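Local atomic coordinates of uncharacterized protein Atu2452 (Agrobacterium tumefaciens, PDB entry 2R8B), a protein that is of unknown function but probably acts as a hydrolase of the alpha/beta-hydrolase fold, related to the dienelactone hydrolases. Residues P63-L68 and R84-A89; R122-M127 and A152-N157; L159-E164 and E179-P184; A168-H173 and G242-Y247; L206-E211 and T223-G228. All coordinates share one frame; numbering follows the deposited sequence.

In the fold
The five contacts pin helices and a loop round the central, largely parallel sheet of an alpha/beta-hydrolase fold. Contacts 1 and 4, centres about 11 Å apart, meet on one face, where Phe65 CZ lies 3.9 Å from Leu244 CD1. Contact 2 lies across the sheet from them and touches contact 1 through Leu68; contact 3, centred about 12 Å from contact 2, uses the far end of the same helix 150-161. Contact 5 is at the edge strand 220-226, its centre about 15 Å from that of contact 4. Helix 150-161 follows a probable nucleophile elbow at Ser149, with His230 and Asp199 as likely triad partners; the sulfate of contact 2 sits at that helix's start.

Contact 1: P63-L68 and R84-A89; sequences PLFVLL and RLLPQA
Pro63 lies against Ala89 just before strand 64-68 begins: its ring carbon CB is 4.1 Å from Ala89 CB, and its carbonyl O is 3.5 Å from that same methyl. Phe65 turns toward 84-89 and carries most of the remaining contact. Its CB packs on Ala89 CB at 4.2 Å, while CG, set anti to the backbone N (chi1 -161°), carries the ring outward to Leu85 and Leu86. Strand 64-68, helix 75-85 and strand 90-94 form a beta-alpha-beta crossover of the alpha/beta-hydrolase sheet, and 84-89 covers the last residues of the helix and the turn that leads into the neighbouring parallel strand. Within that turn Ala89 N bonds to Leu86 O. The Leu86 side chain runs roughly perpendicular to that of Phe65; its CD1 comes obliquely to the ring, 3.6 Å from Phe65 CD2. Leu85 comes to the ring edge near its plane, CB to Phe65 CE2 at 4.3 Å. Leu67, the next residue to face this way along the strand, places CG 4.0 Å above one face of the Phe65 ring, toward its rim. Leu244 of helix 234-244 also packs against Phe65.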
# COMPACT_ATOMS: atom_id res chain seq x y z
N PRO A 63 -9.48 9.75 -8.42
CA PRO A 63 -8.97 8.88 -7.35
C PRO A 63 -8.29 9.64 -6.22
O PRO A 63 -7.79 10.75 -6.43
CB PRO A 63 -7.96 7.98 -8.07
CG PRO A 63 -8.45 7.97 -9.52
CD PRO A 63 -8.99 9.35 -9.76
N LEU A 64 -8.35 9.03 -5.04
CA LEU A 64 -7.50 9.30 -3.90
C LEU A 64 -6.32 8.34 -4.03
O LEU A 64 -6.48 7.11 -3.93
CB LEU A 64 -8.23 8.94 -2.59
CG LEU A 64 -8.10 9.83 -1.36
CD1 LEU A 64 -7.83 8.98 -0.18
CD2 LEU A 64 -7.03 10.91 -1.47
N PHE A 65 -5.13 8.88 -4.28
CA PHE A 65 -4.00 8.01 -4.44
C PHE A 65 -3.16 8.11 -3.18
O PHE A 65 -2.56 9.15 -2.92
CB PHE A 65 -3.17 8.45 -5.62
CG PHE A 65 -2.27 7.39 -6.14
CD1 PHE A 65 -2.08 6.22 -5.44
CD2 PHE A 65 -1.60 7.57 -7.32
CE1 PHE A 65 -1.25 5.24 -5.93
CE2 PHE A 65 -0.76 6.59 -7.81
CZ PHE A 65 -0.58 5.43 -7.13
N VAL A 66 -3.13 7.06 -2.37
CA VAL A 66 -2.28 7.08 -1.19
C VAL A 66 -1.06 6.18 -1.42
O VAL A 66 -1.20 5.10 -1.99
CB VAL A 66 -3.07 6.76 0.11
CG1 VAL A 66 -3.97 5.59 -0.07
CG2 VAL A 66 -2.14 6.54 1.28
N LEU A 67 0.13 6.69 -1.07
CA LEU A 67 1.39 5.98 -1.34
C LEU A 67 2.19 5.94 -0.09
O LEU A 67 2.37 6.94 0.59
CB LEU A 67 2.22 6.66 -2.41
CG LEU A 67 1.59 7.09 -3.73
CD1 LEU A 67 1.18 8.54 -3.61
CD2 LEU A 67 2.62 6.92 -4.84
N LEU A 68 2.72 4.75 0.19
CA LEU A 68 3.31 4.43 1.46
C LEU A 68 4.76 3.93 1.30
O LEU A 68 5.00 2.85 0.76
CB LEU A 68 2.40 3.39 2.09
CG LEU A 68 0.95 3.87 2.13
CD1 LEU A 68 -0.01 2.76 2.47
CD2 LEU A 68 0.85 4.95 3.14
N ARG A 84 3.04 12.11 -11.16
CA ARG A 84 3.36 11.71 -12.52
C ARG A 84 2.43 10.56 -12.93
O ARG A 84 1.99 10.51 -14.06
CB ARG A 84 4.82 11.24 -12.57
CG ARG A 84 5.76 11.81 -13.68
CD ARG A 84 6.94 10.78 -13.99
NE ARG A 84 7.92 10.62 -12.90
CZ ARG A 84 7.95 9.61 -12.03
NH1 ARG A 84 7.05 8.63 -12.09
NH2 ARG A 84 8.88 9.58 -11.08
N LEU A 85 2.10 9.65 -12.03
CA LEU A 85 1.29 8.53 -12.46
C LEU A 85 -0.18 8.82 -12.71
O LEU A 85 -0.77 8.29 -13.64
CB LEU A 85 1.41 7.36 -11.50
CG LEU A 85 2.58 6.47 -11.86
CD1 LEU A 85 2.93 5.55 -10.70
CD2 LEU A 85 2.23 5.71 -13.11
N LEU A 86 -0.82 9.60 -11.84
CA LEU A 86 -2.23 9.87 -12.00
C LEU A 86 -2.39 11.38 -11.98
O LEU A 86 -2.56 12.04 -10.94
CB LEU A 86 -3.08 9.12 -10.97
CG LEU A 86 -3.24 7.62 -11.32
CD1 LEU A 86 -3.69 6.80 -10.13
CD2 LEU A 86 -4.16 7.39 -12.53
N PRO A 87 -2.30 11.94 -13.18
CA PRO A 87 -1.94 13.31 -13.37
C PRO A 87 -2.90 14.18 -12.59
O PRO A 87 -2.59 15.34 -12.28
CB PRO A 87 -2.15 13.52 -14.88
CG PRO A 87 -2.05 12.13 -15.48
CD PRO A 87 -2.64 11.25 -14.44
N GLN A 88 -4.06 13.63 -12.27
CA GLN A 88 -5.09 14.46 -11.68
C GLN A 88 -5.81 13.81 -10.53
O GLN A 88 -6.89 14.26 -10.12
CB GLN A 88 -6.04 15.00 -12.74
CG GLN A 88 -6.89 14.00 -13.55
CD GLN A 88 -8.04 14.84 -14.23
OE1 GLN A 88 -8.13 14.90 -15.48
NE2 GLN A 88 -8.88 15.52 -13.41
N ALA A 89 -5.19 12.77 -9.99
CA ALA A 89 -5.69 12.12 -8.79
C ALA A 89 -5.37 13.09 -7.69
O ALA A 89 -4.42 13.87 -7.82
CB ALA A 89 -4.97 10.78 -8.57

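Contact 2: R122-M127 and A152-N157; sequences RATGKM and ANILAN. With SO4 (sulfate ion), chain C.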
# COMPACT_ATOMS: atom_id res chain seq x y z
N ARG A 122 -3.31 -1.29 15.47
CA ARG A 122 -3.41 0.15 15.75
C ARG A 122 -3.27 0.99 14.48
O ARG A 122 -4.06 1.92 14.27
CB ARG A 122 -2.42 0.63 16.84
CG ARG A 122 -2.51 2.14 17.14
CD ARG A 122 -1.24 2.72 17.78
NE ARG A 122 -0.00 2.47 17.01
CZ ARG A 122 0.29 2.97 15.79
NH1 ARG A 122 -0.56 3.75 15.12
NH2 ARG A 122 1.47 2.69 15.21
N ALA A 123 -2.28 0.64 13.65
CA ALA A 123 -1.85 1.43 12.50
C ALA A 123 -2.79 1.25 11.33
O ALA A 123 -3.02 2.17 10.52
CB ALA A 123 -0.45 1.04 12.09
N THR A 124 -3.34 0.05 11.25
CA THR A 124 -4.32 -0.29 10.23
C THR A 124 -5.56 0.55 10.47
O THR A 124 -6.07 1.16 9.54
CB THR A 124 -4.58 -1.79 10.22
OG1 THR A 124 -3.37 -2.44 9.83
CG2 THR A 124 -5.68 -2.17 9.24
N GLY A 125 -6.01 0.61 11.73
CA GLY A 125 -7.11 1.46 12.13
C GLY A 125 -6.86 2.93 11.90
O GLY A 125 -7.79 3.64 11.56
N LYS A 126 -5.61 3.39 12.08
CA LYS A 126 -5.25 4.80 11.84
C LYS A 126 -5.28 5.12 10.34
O LYS A 126 -5.99 6.03 9.93
CB LYS A 126 -3.88 5.11 12.44
CG LYS A 126 -3.49 6.58 12.50
CD LYS A 126 -2.30 6.83 13.45
CE LYS A 126 -1.45 8.03 12.98
NZ LYS A 126 -0.58 8.63 14.04
N MSE A 127 -4.54 4.36 9.53
CA MSE A 127 -4.61 4.45 8.06
C MSE A 127 -6.01 4.48 7.47
O MSE A 127 -6.34 5.39 6.69
CB MSE A 127 -3.93 3.27 7.44
CG MSE A 127 -2.61 3.57 6.95
SE MSE A 127 -2.50 4.94 5.59
CE MSE A 127 -0.75 5.52 6.26
N ALA A 152 3.78 -1.63 1.59
CA ALA A 152 2.83 -2.56 0.99
C ALA A 152 2.20 -3.41 2.09
O ALA A 152 1.09 -3.95 1.95
CB ALA A 152 3.50 -3.42 -0.01
N ASN A 153 2.92 -3.52 3.21
CA ASN A 153 2.49 -4.40 4.29
C ASN A 153 1.34 -3.81 5.08
O ASN A 153 0.37 -4.52 5.39
CB ASN A 153 3.68 -4.80 5.17
CG ASN A 153 4.73 -5.59 4.39
OD1 ASN A 153 4.42 -6.17 3.34
ND2 ASN A 153 5.95 -5.59 4.85
N ILE A 154 1.40 -2.50 5.35
CA ILE A 154 0.30 -1.83 6.05
C ILE A 154 -0.89 -1.74 5.08
O ILE A 154 -2.08 -1.86 5.46
CB ILE A 154 0.80 -0.47 6.70
CG1 ILE A 154 -0.07 0.01 7.87
CG2 ILE A 154 1.11 0.61 5.71
CD1 ILE A 154 -1.43 0.39 7.58
N LEU A 155 -0.57 -1.65 3.80
CA LEU A 155 -1.61 -1.50 2.81
C LEU A 155 -2.29 -2.85 2.62
O LEU A 155 -3.52 -2.93 2.57
CB LEU A 155 -1.02 -0.94 1.53
CG LEU A 155 -1.90 -0.81 0.29
CD1 LEU A 155 -3.18 0.02 0.56
CD2 LEU A 155 -1.08 -0.26 -0.92
N ALA A 156 -1.50 -3.92 2.53
CA ALA A 156 -2.06 -5.24 2.47
C ALA A 156 -3.00 -5.49 3.64
O ALA A 156 -4.14 -5.92 3.43
CB ALA A 156 -1.03 -6.20 2.43
N ASN A 157 -2.60 -5.19 4.88
CA ASN A 157 -3.49 -5.43 6.05
C ASN A 157 -4.80 -4.60 5.94
O ASN A 157 -5.90 -5.09 6.34
CB ASN A 157 -2.77 -5.20 7.38
CG ASN A 157 -3.48 -5.88 8.58
OD1 ASN A 157 -3.69 -7.10 8.59
ND2 ASN A 157 -3.83 -5.10 9.60
S SO4 C . 8.04 -4.81 7.42
O1 SO4 C . 6.66 -4.52 7.05
O2 SO4 C . 8.80 -3.57 7.31
O3 SO4 C . 8.05 -5.21 8.83
O4 SO4 C . 8.67 -5.83 6.56
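Ile154 reaches from helix 150-161 to Ala123, Thr124 and Met127 of helix 117-138. In this alpha/beta-hydrolase fold, helix 150-161 is the one that follows the probable nucleophile elbow; the two segments cross steeply, at -78°, with their axes 9.6 Å apart. From Ile154 CB the side chain splits. CG2 turns to the sheet and packs on Leu68. CG1, anti to the backbone N (chi1 -157°), heads for the other helix and passes Ala123 CB at 4.4 Å. The tip, CD1, rests against helix 117-138: it lies 3.8 Å from Ala123 O, 4.0 Å from Thr124 CA and 3.4 Å from CG of Met127, a selenomethionine whose side chain crosses that of Ile154 at about a right angle. Met127 bends beyond CG and continues to Leu68 and Phe106. One turn further along helix 150-161, Asn157 supplies the polar part of the contact. Its ND2 donates to Thr124 OG1 over 2.7 Å, and the bond is nearly straight at 168°, with the hydroxyl lying in the amide plane. Thr124 OG1 also bonds to Leu120 O, so two partners hold this buried hydroxyl and fix its rotation. On another side of helix 150-161, Asn153 joins Arg105 and Asn150 in holding a sulfate ion, probably taken from the crystallisation liquor. Asn153 OD1 is tied to the backbone N of Leu175, which leaves the amide turned so that ND2 donates nearly straight to sulfate O1.

Contact 3: L159-E164 and E179-P184; sequences LIEQPE and EPKISP
The backbones of 159-164 and 179-184 approach at two places, Ile160 CA to Pro180 CA at 6.8 Å and Pro163 CA to Pro184 CA at 6.3 Å. Here the C-terminal end of helix 150-161 meets the extended loop between strands 168-172 and 190-196 of the alpha/beta-hydrolase fold, at the protein surface. Ile160 is the buried residue of the contact, and its two branches take different partners. CG1 stands beside the backbone N and leads the chain to the Pro180 ring, where CD1 of Ile160 lies 3.8 Å from Pro180 CB. The CG2 methyl of Ile160 lies 3.9 Å from Lys181 CE, the bent lysine chain running perpendicular to the isoleucine. Lys181 then continues to Glu161. The ion pair is a long one, Glu161 OE1 to Lys181 NZ being 3.9 Å, and both residues are exposed to solvent, so its attraction is probably modest. Gln162, where the helix breaks, bonds back to Glu161 O through its NE2. Gln217 of helix 204-217 spans the two segments, bonding to Leu159 O and, weakly, to Ser183 O, while Ile182 packs on that helix. At the second approach, beyond the helix end, Pro163 turns its ring toward the loop. Its CG packs on Ser183 CB at 3.8 Å, and the neighbouring ring carbon, Pro163 CB, lies 3.6 Å from Pro184 O.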
# COMPACT_ATOMS: atom_id res chain seq x y z
N LEU A 159 -6.34 -3.84 3.04
CA LEU A 159 -7.06 -4.72 2.11
C LEU A 159 -7.75 -5.88 2.78
O LEU A 159 -8.83 -6.31 2.34
CB LEU A 159 -6.08 -5.29 1.09
CG LEU A 159 -5.39 -4.21 0.26
CD1 LEU A 159 -4.45 -4.84 -0.76
CD2 LEU A 159 -6.37 -3.25 -0.42
N ILE A 160 -7.12 -6.41 3.83
CA ILE A 160 -7.66 -7.51 4.63
C ILE A 160 -8.71 -7.10 5.65
O ILE A 160 -9.70 -7.81 5.83
CB ILE A 160 -6.54 -8.25 5.33
CG1 ILE A 160 -5.78 -9.11 4.32
CG2 ILE A 160 -7.08 -9.13 6.41
CD1 ILE A 160 -4.30 -9.31 4.67
N GLU A 161 -8.50 -5.98 6.33
CA GLU A 161 -9.38 -5.64 7.46
C GLU A 161 -10.55 -4.77 7.02
O GLU A 161 -11.62 -4.78 7.65
CB GLU A 161 -8.59 -4.92 8.55
CG GLU A 161 -7.43 -5.74 9.10
CD GLU A 161 -7.88 -6.77 10.14
OE1 GLU A 161 -7.38 -7.93 10.15
OE2 GLU A 161 -8.75 -6.42 10.97
N GLN A 162 -10.35 -4.01 5.94
CA GLN A 162 -11.39 -3.16 5.36
C GLN A 162 -11.51 -3.58 3.93
O GLN A 162 -11.12 -2.82 3.02
CB GLN A 162 -10.96 -1.71 5.38
CG GLN A 162 -10.23 -1.31 6.63
CD GLN A 162 -11.20 -0.94 7.73
OE1 GLN A 162 -11.28 0.21 8.12
NE2 GLN A 162 -11.95 -1.92 8.22
N PRO A 163 -12.00 -4.80 3.71
CA PRO A 163 -11.84 -5.30 2.35
C PRO A 163 -12.55 -4.40 1.31
O PRO A 163 -12.24 -4.45 0.13
CB PRO A 163 -12.42 -6.73 2.44
CG PRO A 163 -13.35 -6.70 3.63
CD PRO A 163 -12.71 -5.75 4.59
N GLU A 164 -13.45 -3.54 1.77
CA GLU A 164 -14.27 -2.78 0.86
C GLU A 164 -13.84 -1.33 0.66
O GLU A 164 -14.50 -0.56 -0.05
CB GLU A 164 -15.76 -2.92 1.22
CG GLU A 164 -16.34 -4.17 0.57
CD GLU A 164 -17.88 -4.31 0.62
OE1 GLU A 164 -18.58 -3.27 0.78
OE2 GLU A 164 -18.40 -5.46 0.47
N GLU A 179 -1.81 -15.92 8.30
CA GLU A 179 -2.83 -16.28 7.32
C GLU A 179 -4.03 -15.45 7.63
O GLU A 179 -4.61 -15.55 8.73
CB GLU A 179 -3.22 -17.76 7.39
CG GLU A 179 -2.07 -18.69 7.12
CD GLU A 179 -2.45 -20.14 7.30
OE1 GLU A 179 -3.39 -20.44 8.09
OE2 GLU A 179 -1.82 -20.99 6.63
N PRO A 180 -4.40 -14.59 6.67
CA PRO A 180 -5.48 -13.64 6.73
C PRO A 180 -6.79 -14.38 6.77
O PRO A 180 -6.96 -15.38 6.07
CB PRO A 180 -5.35 -12.93 5.42
CG PRO A 180 -3.91 -13.13 5.10
CD PRO A 180 -3.66 -14.49 5.42
N LYS A 181 -7.68 -13.91 7.64
CA LYS A 181 -9.05 -14.37 7.60
C LYS A 181 -9.64 -13.59 6.44
O LYS A 181 -9.26 -12.45 6.21
CB LYS A 181 -9.82 -14.16 8.93
CG LYS A 181 -9.23 -13.10 9.90
CD LYS A 181 -9.17 -11.60 9.35
CE LYS A 181 -7.82 -10.92 9.74
NZ LYS A 181 -6.59 -11.71 9.34
N ILE A 182 -10.54 -14.24 5.70
CA ILE A 182 -10.93 -13.77 4.39
C ILE A 182 -12.30 -13.15 4.42
O ILE A 182 -13.28 -13.81 4.75
CB ILE A 182 -10.87 -14.91 3.33
CG1 ILE A 182 -9.44 -15.50 3.25
CG2 ILE A 182 -11.39 -14.39 1.94
CD1 ILE A 182 -8.33 -14.42 3.00
N SER A 183 -12.38 -11.87 4.08
CA SER A 183 -13.66 -11.27 3.97
C SER A 183 -13.79 -10.74 2.54
O SER A 183 -12.77 -10.38 1.93
CB SER A 183 -13.79 -10.19 5.02
OG SER A 183 -15.14 -10.15 5.43
N PRO A 184 -15.02 -10.73 1.97
CA PRO A 184 -15.11 -10.37 0.55
C PRO A 184 -14.89 -8.87 0.25
O PRO A 184 -15.41 -8.00 0.98
CB PRO A 184 -16.53 -10.79 0.18
CG PRO A 184 -17.29 -10.75 1.45
CD PRO A 184 -16.34 -11.07 2.54

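Contact 4: A168-H173 and G242-Y247; sequences AAVLMH and GFLAAY
Ala168 and Val170, alternate residues of strand 168-172, both face residues 243-247, at the C-terminal end of the chain. Phe243 takes chi1 175°, which sends its ring away from the helix backbone and toward the strand. There CE2 lies 4.1 Å from Ala168 CB and 4.0 Å from Ala169 O, all oblique to the ring. The Val170 and Phe243 side chains run alongside each other, pointing opposite ways, with Val170 CG1 4.2 Å from Phe243 CD2. Helix 234-244 lies on the face of the alpha/beta-hydrolase sheet opposite helix 150-161, on which Ala169 and Leu171 pack in turn. Leu244 holds CG beside its backbone N (chi1 -61°), and from there CD2 reaches Val170 CG1 at 4.2 Å. The ring of Tyr247 reaches the start of the strand. Ala168 CB touches it obliquely at the phenol end, 3.6 Å from Tyr247 CZ and equally near Tyr247 OH. Arg190 of the neighbouring strand packs on Tyr247 and makes a cation-pi contact with Phe243.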
# COMPACT_ATOMS: atom_id res chain seq x y z
N ALA A 168 -8.15 -0.13 -6.07
CA ALA A 168 -6.94 -0.69 -6.65
C ALA A 168 -5.78 -0.60 -5.68
O ALA A 168 -5.69 0.34 -4.90
CB ALA A 168 -6.59 0.03 -7.89
N ALA A 169 -4.89 -1.58 -5.73
CA ALA A 169 -3.73 -1.49 -4.86
C ALA A 169 -2.50 -2.06 -5.52
O ALA A 169 -2.58 -3.10 -6.19
CB ALA A 169 -4.01 -2.20 -3.55
N VAL A 170 -1.36 -1.39 -5.40
CA VAL A 170 -0.19 -2.10 -5.85
C VAL A 170 0.72 -2.40 -4.70
O VAL A 170 1.05 -1.52 -3.90
CB VAL A 170 0.47 -1.51 -7.12
CG1 VAL A 170 -0.22 -0.25 -7.59
CG2 VAL A 170 1.95 -1.34 -6.95
N LEU A 171 1.06 -3.68 -4.54
CA LEU A 171 1.92 -4.08 -3.45
C LEU A 171 3.32 -4.38 -3.95
O LEU A 171 3.53 -5.32 -4.69
CB LEU A 171 1.32 -5.29 -2.76
CG LEU A 171 -0.15 -5.11 -2.33
CD1 LEU A 171 -0.67 -6.41 -1.78
CD2 LEU A 171 -0.34 -4.00 -1.31
N MSE A 172 4.28 -3.56 -3.57
CA MSE A 172 5.63 -3.80 -4.04
C MSE A 172 6.45 -4.53 -3.01
O MSE A 172 6.80 -3.99 -1.97
CB MSE A 172 6.23 -2.47 -4.50
CG MSE A 172 5.33 -1.86 -5.53
SE MSE A 172 6.11 -0.33 -6.36
CE MSE A 172 6.92 -1.14 -7.98
N HIS A 173 6.72 -5.81 -3.28
CA HIS A 173 7.49 -6.60 -2.38
C HIS A 173 6.81 -6.59 -1.01
O HIS A 173 7.38 -6.09 -0.06
CB HIS A 173 8.92 -6.07 -2.29
CG HIS A 173 9.66 -6.13 -3.59
ND1 HIS A 173 10.60 -7.09 -3.87
CD2 HIS A 173 9.58 -5.35 -4.70
CE1 HIS A 173 11.07 -6.92 -5.09
NE2 HIS A 173 10.47 -5.86 -5.61
N GLY A 242 1.34 0.24 -16.68
CA GLY A 242 0.27 -0.49 -17.36
C GLY A 242 -0.94 -0.74 -16.46
O GLY A 242 -2.08 -0.62 -16.92
N PHE A 243 -0.71 -1.06 -15.18
CA PHE A 243 -1.80 -1.41 -14.26
C PHE A 243 -2.71 -0.23 -13.94
O PHE A 243 -3.92 -0.31 -14.11
CB PHE A 243 -1.23 -2.08 -12.99
CG PHE A 243 -2.26 -2.39 -11.93
CD1 PHE A 243 -2.99 -3.57 -11.97
CD2 PHE A 243 -2.47 -1.49 -10.87
CE1 PHE A 243 -3.93 -3.85 -10.96
CE2 PHE A 243 -3.41 -1.75 -9.83
CZ PHE A 243 -4.16 -2.92 -9.88
N LEU A 244 -2.13 0.89 -13.52
CA LEU A 244 -2.91 2.08 -13.16
C LEU A 244 -3.41 2.89 -14.32
O LEU A 244 -4.13 3.89 -14.11
CB LEU A 244 -2.08 3.00 -12.29
CG LEU A 244 -1.59 2.44 -10.96
CD1 LEU A 244 -0.55 3.38 -10.45
CD2 LEU A 244 -2.69 2.22 -9.91
N ALA A 245 -3.05 2.51 -15.55
CA ALA A 245 -3.50 3.26 -16.74
C ALA A 245 -5.01 3.17 -16.88
O ALA A 245 -5.62 4.04 -17.43
CB ALA A 245 -2.80 2.80 -18.02
N ALA A 246 -5.62 2.13 -16.33
CA ALA A 246 -7.07 1.97 -16.34
C ALA A 246 -7.77 3.05 -15.53
O ALA A 246 -8.96 3.24 -15.67
CB ALA A 246 -7.48 0.58 -15.80
N TYR A 247 -7.03 3.74 -14.67
CA TYR A 247 -7.64 4.66 -13.70
C TYR A 247 -7.50 6.14 -14.11
O TYR A 247 -8.13 7.03 -13.51
CB TYR A 247 -7.12 4.38 -12.27
CG TYR A 247 -7.59 3.02 -11.75
CD1 TYR A 247 -8.84 2.87 -11.16
CD2 TYR A 247 -6.79 1.86 -11.89
CE1 TYR A 247 -9.30 1.61 -10.71
CE2 TYR A 247 -7.24 0.59 -11.43
CZ TYR A 247 -8.50 0.47 -10.85
OH TYR A 247 -8.99 -0.75 -10.40

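Contact 5: L206-E211 and T223-G228; sequences LTKALE and TVWHPG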
# COMPACT_ATOMS: atom_id res chain seq x y z
N LEU A 206 5.51 -16.93 0.64
CA LEU A 206 4.60 -16.06 1.38
C LEU A 206 3.94 -15.09 0.44
O LEU A 206 2.78 -14.77 0.66
CB LEU A 206 5.25 -15.34 2.55
CG LEU A 206 5.51 -16.22 3.80
CD1 LEU A 206 6.26 -15.36 4.83
CD2 LEU A 206 4.26 -16.87 4.41
N THR A 207 4.67 -14.62 -0.58
CA THR A 207 4.06 -13.80 -1.64
C THR A 207 2.98 -14.59 -2.37
O THR A 207 1.90 -14.09 -2.62
CB THR A 207 5.07 -13.44 -2.69
OG1 THR A 207 6.16 -12.70 -2.12
CG2 THR A 207 4.43 -12.63 -3.76
N LYS A 208 3.32 -15.84 -2.72
CA LYS A 208 2.48 -16.71 -3.52
C LYS A 208 1.21 -16.87 -2.70
O LYS A 208 0.10 -16.88 -3.24
CB LYS A 208 3.22 -18.05 -3.68
CG LYS A 208 3.14 -18.83 -5.00
CD LYS A 208 4.23 -18.53 -6.07
CE LYS A 208 5.38 -19.59 -6.20
NZ LYS A 208 5.06 -21.11 -6.14
N ALA A 209 1.36 -16.92 -1.39
CA ALA A 209 0.23 -17.18 -0.48
C ALA A 209 -0.61 -15.95 -0.21
O ALA A 209 -1.82 -16.01 -0.17
CB ALA A 209 0.69 -17.79 0.81
N LEU A 210 0.03 -14.82 0.01
CA LEU A 210 -0.72 -13.57 0.09
C LEU A 210 -1.60 -13.39 -1.18
O LEU A 210 -2.79 -13.06 -1.10
CB LEU A 210 0.26 -12.42 0.22
CG LEU A 210 -0.40 -11.06 0.40
CD1 LEU A 210 -1.39 -11.05 1.61
CD2 LEU A 210 0.66 -9.89 0.42
N GLU A 211 -0.99 -13.61 -2.35
CA GLU A 211 -1.67 -13.67 -3.63
C GLU A 211 -2.98 -14.41 -3.64
O GLU A 211 -4.01 -13.87 -4.08
CB GLU A 211 -0.78 -14.37 -4.65
CG GLU A 211 -0.95 -13.75 -6.04
CD GLU A 211 -0.83 -14.75 -7.15
OE1 GLU A 211 0.11 -15.58 -7.14
OE2 GLU A 211 -1.69 -14.68 -8.06
N THR A 223 0.32 -11.04 -10.16
CA THR A 223 1.66 -10.91 -9.60
C THR A 223 2.66 -10.86 -10.73
O THR A 223 2.57 -11.65 -11.65
CB THR A 223 2.01 -12.06 -8.70
OG1 THR A 223 0.92 -12.29 -7.81
CG2 THR A 223 3.24 -11.72 -7.86
N VAL A 224 3.57 -9.90 -10.68
CA VAL A 224 4.63 -9.81 -11.67
C VAL A 224 5.91 -10.11 -10.91
O VAL A 224 6.19 -9.48 -9.91
CB VAL A 224 4.61 -8.39 -12.34
CG1 VAL A 224 5.87 -8.14 -13.16
CG2 VAL A 224 3.33 -8.21 -13.22
N TRP A 225 6.64 -11.14 -11.33
CA TRP A 225 7.87 -11.54 -10.65
C TRP A 225 9.09 -11.01 -11.37
O TRP A 225 9.02 -10.62 -12.51
CB TRP A 225 7.97 -13.05 -10.63
CG TRP A 225 6.92 -13.73 -9.81
CD1 TRP A 225 5.71 -14.23 -10.25
CD2 TRP A 225 6.98 -14.00 -8.40
NE1 TRP A 225 5.01 -14.81 -9.19
CE2 TRP A 225 5.76 -14.66 -8.04
CE3 TRP A 225 7.93 -13.74 -7.42
CZ2 TRP A 225 5.48 -15.06 -6.72
CZ3 TRP A 225 7.64 -14.11 -6.11
CH2 TRP A 225 6.42 -14.79 -5.77
N HIS A 226 10.23 -10.97 -10.71
CA HIS A 226 11.49 -10.87 -11.42
C HIS A 226 12.43 -11.79 -10.69
O HIS A 226 12.18 -12.06 -9.50
CB HIS A 226 12.01 -9.42 -11.54
CG HIS A 226 12.28 -8.72 -10.24
ND1 HIS A 226 13.44 -8.91 -9.52
CD2 HIS A 226 11.57 -7.79 -9.56
CE1 HIS A 226 13.43 -8.13 -8.45
NE2 HIS A 226 12.30 -7.44 -8.45
N PRO A 227 13.52 -12.25 -11.35
CA PRO A 227 14.53 -12.99 -10.55
C PRO A 227 15.07 -11.88 -9.65
O PRO A 227 14.60 -10.72 -9.75
CB PRO A 227 15.57 -13.41 -11.58
CG PRO A 227 15.34 -12.50 -12.79
CD PRO A 227 13.94 -11.98 -12.74
N GLY A 228 16.03 -12.11 -8.79
CA GLY A 228 16.47 -10.85 -8.08
C GLY A 228 15.78 -10.58 -6.75
O GLY A 228 14.92 -11.36 -6.34
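The indole of Trp225, from strand 220-226, and the side chain of Thr207, from helix 204-217, point at one another across the gap between the two elements. These close a beta-alpha-beta unit, strand 190-196 to helix 204-217 to strand 220-226, at the edge of the alpha/beta-hydrolase sheet. The segments run nearly antiparallel, at 169°, and their axes stay 10.7 Å apart, a gap filled by side chains. Trp225 CG stands beside the backbone N (chi1 -65°), which swings the six-membered ring to the helix. Thr207 meets the outer corner of that ring obliquely, its CG2 lying 3.6 Å from Trp225 CH2 and its CB equally close. Lys208 runs perpendicular to the Trp225 side chain and rests the middle of its chain there, CD to Trp225 CZ2 at 3.7 Å; beyond this its NZ bends round to a weak bond with Gln205. From the strand itself Thr223 lays a methyl over one face of the indole, CG2 standing 3.7 Å above the ring plane of Trp225 toward the rim. The same methyl also lies 4.4 Å from Thr207 CG2, so it is shared between the indole and the helix. The other branch of Thr223, OG1, turns to Glu211, and these two side chains cross at a slant. Glu211 sends its charge elsewhere, OE2 pairing with Lys215 in a salt bridge. Thr223 OG1 lies beside the CG-CD end of Glu211, with Glu211 OE1 3.5 Å away at too poor an angle for a hydrogen bond.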